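Local coordinates for dihydropteridine reductase (PDB 3ORF), which catalyses the NAD(P)H-dependent reduction of quinonoid dihydropteridines to their tetrahydro forms, regenerating tetrahydrobiopterin, as a homodimeric short-chain dehydrogenase/reductase, at residues 25-31 with 47-53. Residues are numbered along the deposited sequence; the frame is centred on the assembly and turned at random.
Sequences ILVLGGS and WNTISID. With NAD (nicotinamide-adenine-dinucleotide), chain E.
Two donors grip Asp53 OD2: the backbone N of Ser31, 2.7 Å away on the anti side of the carboxylate, and the ribose hydroxyl O3B of NAD at 2.6 Å. The second carboxylate oxygen, OD1, accepts from the neighbouring hydroxyl O2B at 2.7 Å, so both hydroxyls of the adenosine ribose are bound by one acid at the end of the second strand, an arrangement characteristic of NAD-binding Rossmann folds. With CG anti to the backbone N (chi1 -153°), the carboxylate reaches across to the glycine-rich turn. Replacing Asp53 by alanine removes the carboxylate and is likely to leave the Ser31 amide and both ribose hydroxyls without this acceptor, weakening the hold on the cofactor. Strands 24-28 and 48-53, joined through helix 33-44 as a beta-alpha-beta unit, run parallel in the central sheet, linked by alternating backbone bonds such as Ile52 N to Val27 O. Where the first strand gives way to a type II turn, Ile52 O accepts from Gly29 N at 2.8 Å and, from above its carbonyl plane, from Gly30 N at 3.3 Å. Gly30 CA lies 3.0 Å from Ser51 OG, close against the hydroxyl. On the face toward helix 108-133, Leu26 CD1 touches both Ile50 CG2 and Ile52 CD1, while Leu28 CD1 meets Ile52 CG2 and, at 3.6 Å, C2A of the adenine.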
loop_
_atom_site.group_PDB
_atom_site.type_symbol
_atom_site.label_atom_id
_atom_site.label_comp_id
_atom_site.label_asym_id
_atom_site.label_seq_id
_atom_site.Cartn_x
_atom_site.Cartn_y
_atom_site.Cartn_z
ATOM N N ILE A 25 -18.855 4.322 19.927
ATOM C CA ILE A 25 -17.712 3.766 19.235
ATOM C C ILE A 25 -18.155 3.063 17.962
ATOM O O ILE A 25 -19.118 2.304 17.968
ATOM C CB ILE A 25 -16.852 2.838 20.147
ATOM C CG1 ILE A 25 -15.767 2.137 19.302
ATOM C CG2 ILE A 25 -17.699 1.793 20.838
ATOM C CD1 ILE A 25 -14.909 1.084 20.083
ATOM N N LEU A 26 -17.428 3.285 16.883
ATOM C CA LEU A 26 -17.714 2.630 15.622
ATOM C C LEU A 26 -16.604 1.724 15.165
ATOM O O LEU A 26 -15.427 2.095 15.235
ATOM C CB LEU A 26 -17.952 3.679 14.566
ATOM C CG LEU A 26 -17.840 3.275 13.112
ATOM C CD1 LEU A 26 -18.934 2.410 12.807
ATOM C CD2 LEU A 26 -18.118 4.527 12.350
ATOM N N VAL A 27 -16.948 0.526 14.715
ATOM C CA VAL A 27 -15.933 -0.488 14.471
ATOM C C VAL A 27 -16.127 -1.125 13.079
ATOM O O VAL A 27 -17.159 -1.773 12.844
ATOM C CB VAL A 27 -15.956 -1.610 15.525
ATOM C CG1 VAL A 27 -14.805 -2.617 15.252
ATOM C CG2 VAL A 27 -15.916 -1.070 16.986
ATOM N N LEU A 28 -15.149 -0.920 12.184
ATOM C CA LEU A 28 -15.196 -1.473 10.816
ATOM C C LEU A 28 -14.544 -2.809 11.026
ATOM O O LEU A 28 -13.515 -2.881 11.739
ATOM C CB LEU A 28 -14.371 -0.581 9.846
ATOM C CG LEU A 28 -14.335 -0.983 8.367
ATOM C CD1 LEU A 28 -15.820 -0.958 7.802
ATOM C CD2 LEU A 28 -13.375 -0.032 7.521
ATOM N N GLY A 29 -15.147 -3.892 10.503
ATOM C CA GLY A 29 -14.667 -5.202 10.878
ATOM C C GLY A 29 -15.332 -5.615 12.174
ATOM O O GLY A 29 -14.846 -6.521 12.902
ATOM N N GLY A 30 -16.408 -4.904 12.511
ATOM C CA GLY A 30 -17.127 -5.182 13.748
ATOM C C GLY A 30 -17.642 -6.597 13.985
ATOM O O GLY A 30 -18.032 -6.906 15.105
ATOM N N SER A 31 -17.577 -7.502 12.999
ATOM C CA SER A 31 -18.037 -8.877 13.273
ATOM C C SER A 31 -16.905 -9.867 13.379
ATOM O O SER A 31 -17.175 -11.042 13.701
ATOM C CB SER A 31 -18.961 -9.387 12.180
ATOM O OG SER A 31 -20.145 -8.587 12.137
ATOM N N TRP A 47 -20.902 2.127 26.592
ATOM C CA TRP A 47 -20.851 2.921 25.384
ATOM C C TRP A 47 -21.893 2.368 24.422
ATOM O O TRP A 47 -22.250 1.195 24.441
ATOM C CB TRP A 47 -19.448 2.873 24.732
ATOM C CG TRP A 47 -18.417 3.792 25.363
ATOM C CD1 TRP A 47 -18.170 3.960 26.665
ATOM C CD2 TRP A 47 -17.498 4.636 24.662
ATOM N NE1 TRP A 47 -17.177 4.890 26.865
ATOM C CE2 TRP A 47 -16.740 5.324 25.639
ATOM C CE3 TRP A 47 -17.284 4.907 23.311
ATOM C CZ2 TRP A 47 -15.743 6.261 25.312
ATOM C CZ3 TRP A 47 -16.309 5.847 22.961
ATOM C CH2 TRP A 47 -15.546 6.517 23.975
ATOM N N ASN A 48 -22.354 3.228 23.543
ATOM C CA ASN A 48 -23.166 2.822 22.453
ATOM C C ASN A 48 -22.176 2.312 21.356
ATOM O O ASN A 48 -21.145 2.963 21.048
ATOM C CB ASN A 48 -23.923 4.063 22.043
ATOM C CG ASN A 48 -25.142 3.770 21.252
ATOM O OD1 ASN A 48 -25.121 3.880 20.029
ATOM N ND2 ASN A 48 -26.235 3.401 21.933
ATOM N N THR A 49 -22.473 1.132 20.803
ATOM C CA THR A 49 -21.606 0.481 19.821
ATOM C C THR A 49 -22.223 0.380 18.426
ATOM O O THR A 49 -23.415 0.100 18.303
ATOM C CB THR A 49 -21.288 -0.937 20.265
ATOM O OG1 THR A 49 -22.516 -1.677 20.401
ATOM C CG2 THR A 49 -20.534 -0.914 21.571
ATOM N N ILE A 50 -21.412 0.579 17.383
ATOM C CA ILE A 50 -21.877 0.469 15.996
ATOM C C ILE A 50 -20.878 -0.383 15.201
ATOM O O ILE A 50 -19.643 -0.210 15.367
ATOM C CB ILE A 50 -21.960 1.811 15.327
ATOM C CG1 ILE A 50 -22.955 2.711 16.046
ATOM C CG2 ILE A 50 -22.384 1.646 13.902
ATOM C CD1 ILE A 50 -22.486 4.068 16.101
ATOM N N SER A 51 -21.376 -1.279 14.346
ATOM C CA SER A 51 -20.511 -2.216 13.618
ATOM C C SER A 51 -20.809 -2.145 12.129
ATOM O O SER A 51 -21.969 -2.171 11.738
ATOM C CB SER A 51 -20.681 -3.657 14.179
ATOM O OG SER A 51 -20.109 -4.678 13.367
ATOM N N ILE A 52 -19.764 -1.968 11.308
ATOM C CA ILE A 52 -19.863 -2.162 9.860
ATOM C C ILE A 52 -18.985 -3.376 9.513
ATOM O O ILE A 52 -17.834 -3.472 9.953
ATOM C CB ILE A 52 -19.355 -0.905 9.057
ATOM C CG1 ILE A 52 -20.105 0.390 9.446
ATOM C CG2 ILE A 52 -19.381 -1.151 7.533
ATOM C CD1 ILE A 52 -19.287 1.708 9.094
ATOM N N ASP A 53 -19.530 -4.296 8.736
ATOM C CA ASP A 53 -18.840 -5.537 8.336
ATOM C C ASP A 53 -19.627 -6.170 7.161
ATOM O O ASP A 53 -20.645 -5.559 6.692
ATOM C CB ASP A 53 -18.676 -6.482 9.531
ATOM C CG ASP A 53 -17.488 -7.400 9.376
ATOM O OD1 ASP A 53 -17.197 -7.833 8.222
ATOM O OD2 ASP A 53 -16.803 -7.664 10.407
HETATM P PA NAD E . -11.208 -11.882 11.325
HETATM O O1A NAD E . -11.035 -12.531 9.999
HETATM O O2A NAD E . -11.982 -12.548 12.408
HETATM O O5B NAD E . -12.071 -10.511 11.052
HETATM C C5B NAD E . -11.857 -9.537 10.097
HETATM C C4B NAD E . -13.234 -8.905 9.823
HETATM O O4B NAD E . -13.017 -7.905 8.786
HETATM C C3B NAD E . -14.171 -9.966 9.185
HETATM O O3B NAD E . -15.468 -9.787 9.702
HETATM C C2B NAD E . -14.294 -9.541 7.735
HETATM O O2B NAD E . -15.608 -9.812 7.220
HETATM C C1B NAD E . -14.097 -8.016 7.863
HETATM N N9A NAD E . -13.578 -7.345 6.639
HETATM C C8A NAD E . -12.631 -7.859 5.812
HETATM N N7A NAD E . -12.394 -6.933 4.869
HETATM C C5A NAD E . -13.209 -5.852 5.068
HETATM C C6A NAD E . -13.418 -4.599 4.412
HETATM N N6A NAD E . -12.778 -4.290 3.257
HETATM N N1A NAD E . -14.319 -3.712 4.925
HETATM C C2A NAD E . -15.012 -4.026 6.012
HETATM N N3A NAD E . -14.831 -5.202 6.649
HETATM C C4A NAD E . -13.968 -6.138 6.196
HETATM O O3 NAD E . -9.756 -11.445 11.753
HETATM P PN NAD E . -9.198 -11.079 13.136
HETATM O O1N NAD E . -8.483 -12.325 13.559
HETATM O O2N NAD E . -10.196 -10.337 14.015
HETATM O O5D NAD E . -8.034 -9.994 12.818
HETATM C C5D NAD E . -8.235 -8.581 12.946
HETATM C C4D NAD E . -7.032 -7.813 12.366
HETATM O O4D NAD E . -5.795 -8.423 12.823
HETATM C C3D NAD E . -6.909 -7.767 10.838
HETATM O O3D NAD E . -6.741 -6.348 10.485
HETATM C C2D NAD E . -5.618 -8.538 10.528
HETATM O O2D NAD E . -5.064 -7.960 9.336
HETATM C C1D NAD E . -4.827 -8.093 11.778
HETATM N N1N NAD E . -3.417 -8.448 12.265
HETATM C C2N NAD E . -3.064 -9.658 13.012
HETATM C C3N NAD E . -1.691 -9.820 13.412
HETATM C C7N NAD E . -1.164 -11.038 14.220
HETATM O O7N NAD E . -0.095 -11.583 13.887
HETATM N N7N NAD E . -1.909 -11.361 15.299
HETATM C C4N NAD E . -0.733 -8.822 13.112
HETATM C C5N NAD E . -1.099 -7.658 12.425
HETATM C C6N NAD E . -2.410 -7.482 12.013
#